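PDB 5E75: SusD-like protein BACOVA_02651 from Bacteroides ovatus, which binds polysaccharide at the cell surface and probably captures xyloglucan there before its transport into the periplasm for degradation. Local coordinates for residues V65-E70 and Y497-V502; R359-Y364 and N388-R393; S222-M227 and E243-M248. All coordinates share one frame; numbering follows the deposited sequence.

Interaction 1: residues V65-E70 and Y497-V502; sequences VTALDE and YPESDV
Ala67 and Glu499 hold this surface contact together. The backbone N of Glu499 donates to the carbonyl O of Ala67 at 2.9 Å, with an N-H...O angle of 162°. Beside this bond the two CB atoms lie 4.1 Å apart, and Ala67 CB also rests 3.8 Å from Tyr497 O. The small methyl therefore faces the backbone of the other segment directly.

The second side-chain pair is Leu68 with Glu499. Glu499 runs out extended, its CG anti to the backbone N (chi1 178°), and this carries the carboxylate across the end of Leu68. The two side chains cross at a slant. Leu68 CG lies 3.8 Å from Glu499 OE1, while Leu68 CD2 is equally close to Glu499 OE2. This is van der Waals contact of a branched apolar tip with a carboxylate.

Ala67 and Leu68 are the middle residues of a type I beta turn from Thr66 to Asp69. Asp69 then caps helix 70-95, its OD1 accepting from Asn71 N. Pro498 is the N-cap residue of helix 499-504, and its ring packs on Leu72 and Trp76 of helix 70-95. The contact thus joins the loop between helices 58-62 and 70-95 to the start of helix 499-504, near the end of the chain.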
loop_
_atom_site.group_PDB
_atom_site.type_symbol
_atom_site.label_atom_id
_atom_site.label_comp_id
_atom_site.label_asym_id
_atom_site.label_seq_id
_atom_site.Cartn_x
_atom_site.Cartn_y
_atom_site.Cartn_z
ATOM N N VAL A 65 -1.013 15.987 11.980
ATOM C CA VAL A 65 -2.025 16.257 10.962
ATOM C C VAL A 65 -3.241 16.969 11.561
ATOM O O VAL A 65 -3.690 16.634 12.654
ATOM C CB VAL A 65 -2.483 14.954 10.280
ATOM C CG1 VAL A 65 -3.510 15.244 9.170
ATOM C CG2 VAL A 65 -1.305 14.209 9.705
ATOM N N THR A 66 -3.750 17.966 10.845
ATOM C CA THR A 66 -4.973 18.656 11.248
ATOM C C THR A 66 -6.137 18.198 10.381
ATOM O O THR A 66 -5.954 17.655 9.290
ATOM C CB THR A 66 -4.865 20.179 11.120
ATOM O OG1 THR A 66 -4.980 20.555 9.743
ATOM C CG2 THR A 66 -3.549 20.690 11.677
ATOM N N ALA A 67 -7.348 18.423 10.877
ATOM C CA ALA A 67 -8.558 17.997 10.180
ATOM C C ALA A 67 -8.767 18.686 8.838
ATOM O O ALA A 67 -9.534 18.178 8.011
ATOM C CB ALA A 67 -9.766 18.210 11.062
ATOM N N LEU A 68 -8.101 19.820 8.615
ATOM C CA LEU A 68 -8.216 20.546 7.345
ATOM C C LEU A 68 -7.329 20.004 6.222
ATOM O O LEU A 68 -7.434 20.437 5.078
ATOM C CB LEU A 68 -7.885 22.028 7.548
ATOM C CG LEU A 68 -9.057 22.956 7.860
ATOM C CD1 LEU A 68 -8.518 24.355 8.099
ATOM C CD2 LEU A 68 -10.112 22.976 6.737
ATOM N N ASP A 69 -6.463 19.054 6.541
ATOM C CA ASP A 69 -5.499 18.553 5.577
ATOM C C ASP A 69 -6.167 18.013 4.300
ATOM O O ASP A 69 -7.085 17.175 4.350
ATOM C CB ASP A 69 -4.651 17.469 6.230
ATOM C CG ASP A 69 -3.364 17.225 5.504
ATOM O OD1 ASP A 69 -3.403 16.619 4.417
ATOM O OD2 ASP A 69 -2.299 17.631 6.037
ATOM N N GLU A 70 -5.684 18.476 3.153
ATOM C CA GLU A 70 -6.263 18.098 1.861
ATOM C C GLU A 70 -6.112 16.602 1.577
ATOM O O GLU A 70 -6.901 16.017 0.843
ATOM C CB GLU A 70 -5.636 18.926 0.729
ATOM C CG GLU A 70 -4.146 18.687 0.499
ATOM C CD GLU A 70 -3.254 19.650 1.278
ATOM O OE1 GLU A 70 -3.700 20.183 2.323
ATOM O OE2 GLU A 70 -2.107 19.877 0.834
ATOM N N TYR A 497 -11.546 12.825 11.028
ATOM C CA TYR A 497 -12.441 12.921 9.874
ATOM C C TYR A 497 -12.195 14.269 9.205
ATOM O O TYR A 497 -11.870 15.243 9.880
ATOM C CB TYR A 497 -13.906 12.736 10.302
ATOM C CG TYR A 497 -14.141 11.364 10.888
ATOM C CD1 TYR A 497 -14.145 10.239 10.077
ATOM C CD2 TYR A 497 -14.293 11.192 12.247
ATOM C CE1 TYR A 497 -14.329 8.970 10.609
ATOM C CE2 TYR A 497 -14.465 9.935 12.791
ATOM C CZ TYR A 497 -14.468 8.829 11.970
ATOM O OH TYR A 497 -14.623 7.590 12.540
ATOM N N PRO A 498 -12.312 14.328 7.873
ATOM C CA PRO A 498 -11.981 15.584 7.194
ATOM C C PRO A 498 -12.962 16.683 7.577
ATOM O O PRO A 498 -14.162 16.438 7.593
ATOM C CB PRO A 498 -12.126 15.232 5.704
ATOM C CG PRO A 498 -12.122 13.726 5.635
ATOM C CD PRO A 498 -12.713 13.268 6.928
ATOM N N GLU A 499 -12.461 17.872 7.880
ATOM C CA GLU A 499 -13.291 18.939 8.433
ATOM C C GLU A 499 -14.478 19.282 7.545
ATOM O O GLU A 499 -15.583 19.453 8.051
ATOM C CB GLU A 499 -12.465 20.201 8.717
ATOM C CG GLU A 499 -13.319 21.359 9.248
ATOM C CD GLU A 499 -12.503 22.513 9.792
ATOM O OE1 GLU A 499 -11.614 22.275 10.635
ATOM O OE2 GLU A 499 -12.761 23.663 9.382
ATOM N N SER A 500 -14.268 19.348 6.234
ATOM C CA SER A 500 -15.352 19.713 5.328
ATOM C C SER A 500 -16.474 18.674 5.365
ATOM O O SER A 500 -17.654 19.018 5.259
ATOM C CB SER A 500 -14.822 19.888 3.903
ATOM O OG SER A 500 -14.191 18.706 3.436
ATOM N N ASP A 501 -16.108 17.406 5.523
ATOM C CA ASP A 501 -17.092 16.338 5.606
ATOM C C ASP A 501 -17.830 16.360 6.937
ATOM O O ASP A 501 -19.024 16.067 6.982
ATOM C CB ASP A 501 -16.434 14.983 5.341
ATOM C CG ASP A 501 -15.989 14.837 3.894
ATOM O OD1 ASP A 501 -16.868 14.765 3.014
ATOM O OD2 ASP A 501 -14.771 14.816 3.623
ATOM N N VAL A 502 -17.141 16.722 8.016
ATOM C CA VAL A 502 -17.784 16.836 9.327
ATOM C C VAL A 502 -18.802 17.990 9.336
ATOM O O VAL A 502 -19.852 17.894 9.972
ATOM C CB VAL A 502 -16.743 17.023 10.462
ATOM C CG1 VAL A 502 -17.431 17.199 11.808
ATOM C CG2 VAL A 502 -15.791 15.827 10.505
#

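Interaction 2: residues R359-Y364 and N388-R393; sequences RLADVY and NRVRER
Tyr364 and Val390 meet where helices 360-372 and 382-393 pack. The axes of segments 360-364 and 388-393 approach to 9.8 Å, with 135° between their directions. The CG2 branch of Val390 makes the contact. It lies 3.9 Å from Tyr364 CB and 4.2 Å from Ala361 CB.

Tyr364 and Arg389 run side by side and point the same way. Arg389 CB touches the tyrosine ring at CE2, 3.8 Å away. Beyond CB the arginine folds back at chi2 (-73°) and again at chi3. The bends bring NH1 to Glu392 OE1 at 2.9 Å, a salt bridge within the helix that uses the anti side of the carboxylate. Arg389 NH2 also pairs with Asp225. A water spans the two segments. It donates to Tyr364 OH and accepts from Arg389 NE, lying in the guanidinium plane.

Bends at chi2 and chi3 turn the Arg393 guanidinium toward helix 360-372. There its NH2 comes within 3.6 Å of Arg359 NH1, with the guanidinium planes 61° apart.

Acidic partners probably make this close pair of arginines tolerable. Glu414 of helix 404-415 bridges to both, Glu243 binds NH1 of each, and Glu418 binds Arg359. In this buried setting the carboxylates probably offset the two positive charges. The helix pair is thus joined by apolar contact, a water bridge and shared acidic partners, with no direct hydrogen bond between the segments.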
loop_
_atom_site.group_PDB
_atom_site.type_symbol
_atom_site.label_atom_id
_atom_site.label_comp_id
_atom_site.label_asym_id
_atom_site.label_seq_id
_atom_site.Cartn_x
_atom_site.Cartn_y
_atom_site.Cartn_z
ATOM N N ARG A 359 0.373 -8.013 -3.719
ATOM C CA ARG A 359 1.347 -8.908 -4.331
ATOM C C ARG A 359 1.369 -10.272 -3.634
ATOM O O ARG A 359 1.095 -10.383 -2.440
ATOM C CB ARG A 359 2.760 -8.300 -4.261
ATOM C CG ARG A 359 2.973 -7.163 -5.204
ATOM C CD ARG A 359 4.434 -6.875 -5.445
ATOM N NE ARG A 359 5.146 -6.168 -4.384
ATOM C CZ ARG A 359 6.085 -6.701 -3.608
ATOM N NH1 ARG A 359 6.334 -8.007 -3.619
ATOM N NH2 ARG A 359 6.759 -5.922 -2.776
ATOM N N LEU A 360 1.776 -11.302 -4.366
ATOM C CA LEU A 360 1.891 -12.641 -3.786
ATOM C C LEU A 360 2.822 -12.667 -2.570
ATOM O O LEU A 360 2.547 -13.395 -1.604
ATOM C CB LEU A 360 2.335 -13.636 -4.862
ATOM C CG LEU A 360 2.375 -15.107 -4.462
ATOM C CD1 LEU A 360 0.992 -15.656 -4.164
ATOM C CD2 LEU A 360 3.054 -15.897 -5.555
ATOM N N ALA A 361 3.888 -11.866 -2.571
ATOM C CA ALA A 361 4.791 -11.872 -1.421
ATOM C C ALA A 361 4.072 -11.459 -0.138
ATOM O O ALA A 361 4.453 -11.889 0.943
ATOM C CB ALA A 361 5.960 -10.972 -1.656
ATOM N N ASP A 362 3.072 -10.594 -0.251
ATOM C CA ASP A 362 2.257 -10.195 0.904
ATOM C C ASP A 362 1.537 -11.418 1.479
ATOM O O ASP A 362 1.468 -11.608 2.697
ATOM C CB ASP A 362 1.265 -9.127 0.435
ATOM C CG ASP A 362 0.684 -8.294 1.540
ATOM O OD1 ASP A 362 0.594 -8.750 2.686
ATOM O OD2 ASP A 362 0.308 -7.144 1.237
ATOM N N VAL A 363 0.980 -12.243 0.600
ATOM C CA VAL A 363 0.280 -13.434 1.051
ATOM C C VAL A 363 1.271 -14.390 1.727
ATOM O O VAL A 363 0.928 -15.007 2.739
ATOM C CB VAL A 363 -0.520 -14.123 -0.085
ATOM C CG1 VAL A 363 -1.372 -15.233 0.464
ATOM C CG2 VAL A 363 -1.396 -13.122 -0.812
ATOM N N TYR A 364 2.483 -14.496 1.186
ATOM C CA TYR A 364 3.517 -15.332 1.819
ATOM C C TYR A 364 3.791 -14.863 3.241
ATOM O O TYR A 364 3.838 -15.665 4.181
ATOM C CB TYR A 364 4.831 -15.301 1.017
ATOM C CG TYR A 364 4.864 -16.133 -0.267
ATOM C CD1 TYR A 364 3.703 -16.602 -0.863
ATOM C CD2 TYR A 364 6.077 -16.456 -0.876
ATOM C CE1 TYR A 364 3.756 -17.369 -2.024
ATOM C CE2 TYR A 364 6.122 -17.206 -2.024
ATOM C CZ TYR A 364 4.967 -17.661 -2.600
ATOM O OH TYR A 364 5.088 -18.437 -3.734
ATOM N N ASN A 388 10.525 -17.585 4.094
ATOM C CA ASN A 388 11.869 -17.750 3.574
ATOM C C ASN A 388 11.964 -17.685 2.057
ATOM O O ASN A 388 13.044 -17.391 1.524
ATOM C CB ASN A 388 12.528 -19.012 4.161
ATOM C CG ASN A 388 13.090 -18.761 5.543
ATOM O OD1 ASN A 388 13.565 -17.667 5.843
ATOM N ND2 ASN A 388 13.050 -19.772 6.387
ATOM N N ARG A 389 10.851 -17.894 1.347
ATOM C CA ARG A 389 10.828 -17.668 -0.089
ATOM C C ARG A 389 11.016 -16.178 -0.388
ATOM O O ARG A 389 11.660 -15.817 -1.372
ATOM C CB ARG A 389 9.520 -18.163 -0.716
ATOM C CG ARG A 389 9.425 -19.685 -0.899
ATOM C CD ARG A 389 10.326 -20.180 -2.032
ATOM N NE ARG A 389 9.905 -19.581 -3.288
ATOM C CZ ARG A 389 10.623 -18.749 -4.044
ATOM N NH1 ARG A 389 11.880 -18.445 -3.746
ATOM N NH2 ARG A 389 10.080 -18.240 -5.145
ATOM N N VAL A 390 10.446 -15.319 0.460
ATOM C CA VAL A 390 10.613 -13.876 0.282
ATOM C C VAL A 390 12.091 -13.489 0.502
ATOM O O VAL A 390 12.674 -12.700 -0.260
ATOM C CB VAL A 390 9.659 -13.087 1.199
ATOM C CG1 VAL A 390 9.884 -11.585 1.045
ATOM C CG2 VAL A 390 8.203 -13.428 0.880
ATOM N N ARG A 391 12.696 -14.049 1.542
ATOM C CA ARG A 391 14.126 -13.847 1.803
ATOM C C ARG A 391 14.969 -14.331 0.616
ATOM O O ARG A 391 15.905 -13.644 0.163
ATOM C CB ARG A 391 14.552 -14.646 3.041
ATOM C CG ARG A 391 13.795 -14.340 4.334
ATOM C CD ARG A 391 14.288 -13.099 5.030
ATOM N NE ARG A 391 15.685 -13.208 5.477
ATOM C CZ ARG A 391 16.317 -12.250 6.142
ATOM N NH1 ARG A 391 15.686 -11.133 6.477
ATOM N NH2 ARG A 391 17.590 -12.409 6.504
ATOM N N GLU A 392 14.677 -15.544 0.161
ATOM C CA GLU A 392 15.413 -16.171 -0.932
ATOM C C GLU A 392 15.324 -15.335 -2.211
ATOM O O GLU A 392 16.313 -15.156 -2.926
ATOM C CB GLU A 392 14.863 -17.576 -1.180
ATOM C CG GLU A 392 15.573 -18.391 -2.227
ATOM C CD GLU A 392 15.072 -19.810 -2.216
ATOM O OE1 GLU A 392 13.839 -19.999 -2.266
ATOM O OE2 GLU A 392 15.906 -20.740 -2.098
ATOM N N ARG A 393 14.136 -14.809 -2.514
ATOM C CA ARG A 393 13.981 -14.002 -3.712
ATOM C C ARG A 393 14.822 -12.724 -3.640
ATOM O O ARG A 393 15.357 -12.270 -4.659
ATOM C CB ARG A 393 12.497 -13.685 -3.952
ATOM C CG ARG A 393 12.199 -13.060 -5.311
ATOM C CD ARG A 393 12.204 -11.512 -5.303
ATOM N NE ARG A 393 11.098 -10.978 -4.518
ATOM C CZ ARG A 393 9.848 -10.886 -4.965
ATOM N NH1 ARG A 393 9.544 -11.251 -6.203
ATOM N NH2 ARG A 393 8.885 -10.433 -4.171
HETATM O O HOH W 1 7.239 -20.155 -4.137
#

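Interaction 3: residues S222-M227 and E243-M248; sequences SGLDLM and ESLLAM
A buried carboxylate, belonging to an ion-pair cluster, anchors the loop after helix 205-221. Glu243 supplies it. Its OE1 accepts from Met227 N at 3.0 Å, and the N-H meets the oxygen nearly head-on to the C-O bond, with an angle of 149° at the hydrogen. The side chain reaches this position extended, with CG anti to the backbone N (chi1 177°). Arg393 binds OE1 as well, and Arg359 binds OE2. These bonds should hold the carboxylate in a fixed orientation and favour its charged form.

Leu226 lies against the same group. Its CA is 3.4 Å from Glu243 OE1, and its CD2 is 3.7 Å from Glu243 OE2. The leucine and glutamate side chains pass obliquely across each other, and the Leu226 CD2 methyl touches the carboxylate. Earlier in the loop, Leu224 CD1 meets Leu245 CD2 at 3.5 Å, a close apolar contact between branch ends.

The loop has its own local bonds. Ser222 OG accepts from Leu224 N at 3.1 Å, which makes an ST turn where the chain leaves the helix. Gly223, with positive phi, lies inside that turn. Asp225 OD1 pairs with Arg389 of helix 382-393.

Leu245 and Leu246 form a classic beta bulge opposite Leu358 in the two-stranded antiparallel sheet of 244-248 and 355-359. The loop packs beside Glu243 and Leu245, while Asp225 and Leu226 touch Tyr364 of helix 360-372. Within strand 244-248, Leu246 packs against helix 103-125.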
loop_
_atom_site.group_PDB
_atom_site.type_symbol
_atom_site.label_atom_id
_atom_site.label_comp_id
_atom_site.label_asym_id
_atom_site.label_seq_id
_atom_site.Cartn_x
_atom_site.Cartn_y
_atom_site.Cartn_z
ATOM N N SER A 222 -2.260 -21.942 -5.926
ATOM C CA SER A 222 -2.531 -21.001 -7.007
ATOM C C SER A 222 -1.737 -21.253 -8.279
ATOM O O SER A 222 -2.164 -20.829 -9.353
ATOM C CB SER A 222 -2.295 -19.557 -6.569
ATOM O OG SER A 222 -0.920 -19.297 -6.356
ATOM N N GLY A 223 -0.573 -21.890 -8.157
ATOM C CA GLY A 223 0.304 -22.085 -9.295
ATOM C C GLY A 223 1.093 -20.831 -9.635
ATOM O O GLY A 223 1.805 -20.804 -10.639
ATOM N N LEU A 224 0.968 -19.797 -8.802
ATOM C CA LEU A 224 1.675 -18.543 -9.005
ATOM C C LEU A 224 2.969 -18.564 -8.223
ATOM O O LEU A 224 3.072 -19.232 -7.193
ATOM C CB LEU A 224 0.797 -17.382 -8.528
ATOM C CG LEU A 224 -0.575 -17.269 -9.184
ATOM C CD1 LEU A 224 -1.409 -16.199 -8.491
ATOM C CD2 LEU A 224 -0.420 -16.975 -10.651
ATOM N N ASP A 225 3.955 -17.824 -8.711
ATOM C CA ASP A 225 5.217 -17.715 -7.989
ATOM C C ASP A 225 5.667 -16.270 -7.928
ATOM O O ASP A 225 5.196 -15.414 -8.669
ATOM C CB ASP A 225 6.293 -18.574 -8.664
ATOM C CG ASP A 225 7.417 -19.003 -7.703
ATOM O OD1 ASP A 225 7.396 -18.680 -6.482
ATOM O OD2 ASP A 225 8.330 -19.707 -8.189
ATOM N N LEU A 226 6.595 -16.007 -7.024
ATOM C CA LEU A 226 7.266 -14.710 -6.984
ATOM C C LEU A 226 8.100 -14.481 -8.243
ATOM O O LEU A 226 8.718 -15.417 -8.759
ATOM C CB LEU A 226 8.202 -14.624 -5.781
ATOM C CG LEU A 226 7.587 -14.914 -4.412
ATOM C CD1 LEU A 226 8.642 -14.759 -3.375
ATOM C CD2 LEU A 226 6.428 -13.985 -4.109
ATOM N N MET A 227 8.120 -13.252 -8.753
ATOM C CA MET A 227 9.068 -12.917 -9.812
ATOM C C MET A 227 10.499 -13.205 -9.324
ATOM O O MET A 227 10.839 -12.960 -8.165
ATOM C CB MET A 227 8.960 -11.459 -10.249
ATOM C CG MET A 227 7.639 -11.094 -10.931
ATOM S SD MET A 227 7.791 -9.586 -11.928
ATOM C CE MET A 227 8.511 -10.243 -13.437
ATOM N N GLU A 243 2.980 -12.286 -10.036
ATOM C CA GLU A 243 2.969 -11.928 -8.611
ATOM C C GLU A 243 1.934 -10.829 -8.302
ATOM O O GLU A 243 1.566 -10.605 -7.136
ATOM C CB GLU A 243 4.382 -11.515 -8.150
ATOM C CG GLU A 243 4.468 -11.062 -6.708
ATOM C CD GLU A 243 5.885 -10.970 -6.175
ATOM O OE1 GLU A 243 6.828 -11.381 -6.872
ATOM O OE2 GLU A 243 6.028 -10.462 -5.050
ATOM N N SER A 244 1.463 -10.146 -9.339
ATOM C CA SER A 244 0.496 -9.069 -9.178
ATOM C C SER A 244 -0.908 -9.660 -9.048
ATOM O O SER A 244 -1.557 -9.997 -10.062
ATOM C CB SER A 244 0.563 -8.138 -10.391
ATOM O OG SER A 244 -0.214 -6.967 -10.200
ATOM N N LEU A 245 -1.401 -9.798 -7.822
ATOM C CA LEU A 245 -2.732 -10.359 -7.599
ATOM C C LEU A 245 -3.821 -9.314 -7.834
ATOM O O LEU A 245 -4.884 -9.629 -8.373
ATOM C CB LEU A 245 -2.835 -10.952 -6.189
ATOM C CG LEU A 245 -2.013 -12.229 -5.963
ATOM C CD1 LEU A 245 -1.979 -12.632 -4.516
ATOM C CD2 LEU A 245 -2.602 -13.356 -6.780
ATOM N N LEU A 246 -3.558 -8.067 -7.460
ATOM C CA LEU A 246 -4.519 -6.993 -7.653
ATOM C C LEU A 246 -3.754 -5.680 -7.737
ATOM O O LEU A 246 -2.873 -5.406 -6.912
ATOM C CB LEU A 246 -5.519 -6.954 -6.493
ATOM C CG LEU A 246 -6.756 -6.083 -6.685
ATOM C CD1 LEU A 246 -7.593 -6.579 -7.869
ATOM C CD2 LEU A 246 -7.598 -6.031 -5.427
ATOM N N ALA A 247 -4.091 -4.855 -8.718
ATOM C CA ALA A 247 -3.429 -3.570 -8.904
ATOM C C ALA A 247 -4.364 -2.614 -9.606
ATOM O O ALA A 247 -5.214 -3.028 -10.415
ATOM C CB ALA A 247 -2.157 -3.729 -9.706
ATOM N N MET A 248 -4.178 -1.328 -9.319
ATOM C CA MET A 248 -4.821 -0.273 -10.084
ATOM C C MET A 248 -4.188 -0.224 -11.469
ATOM O O MET A 248 -2.970 -0.220 -11.629
ATOM C CB MET A 248 -4.668 1.080 -9.385
ATOM C CG MET A 248 -5.129 1.061 -7.944
ATOM S SD MET A 248 -4.754 2.582 -7.052
ATOM C CE MET A 248 -4.812 2.000 -5.344
#

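How the interactions relate
Interactions 2 and 3 are neighbours, with centres 11 Å apart. They meet at Glu243, which belongs to interaction 3 and forms salt bridges with both arginines of the close pair in interaction 2. Strand 355-359 pairs with strand 244-248 and runs straight into helix 360-372, so one small sheet connects the two contacts. Along the chain, interaction 3 closes before interaction 2 opens. Both are nested within the long loop closed by interaction 1. That contact lies on the opposite side of the chain's centre, about 37 Å from interaction 2 between centres. It joins early and late parts of the chain at the surface, whereas the other two tie together the loop after helix 205-221, the two-stranded sheet and helices 360-372 and 382-393.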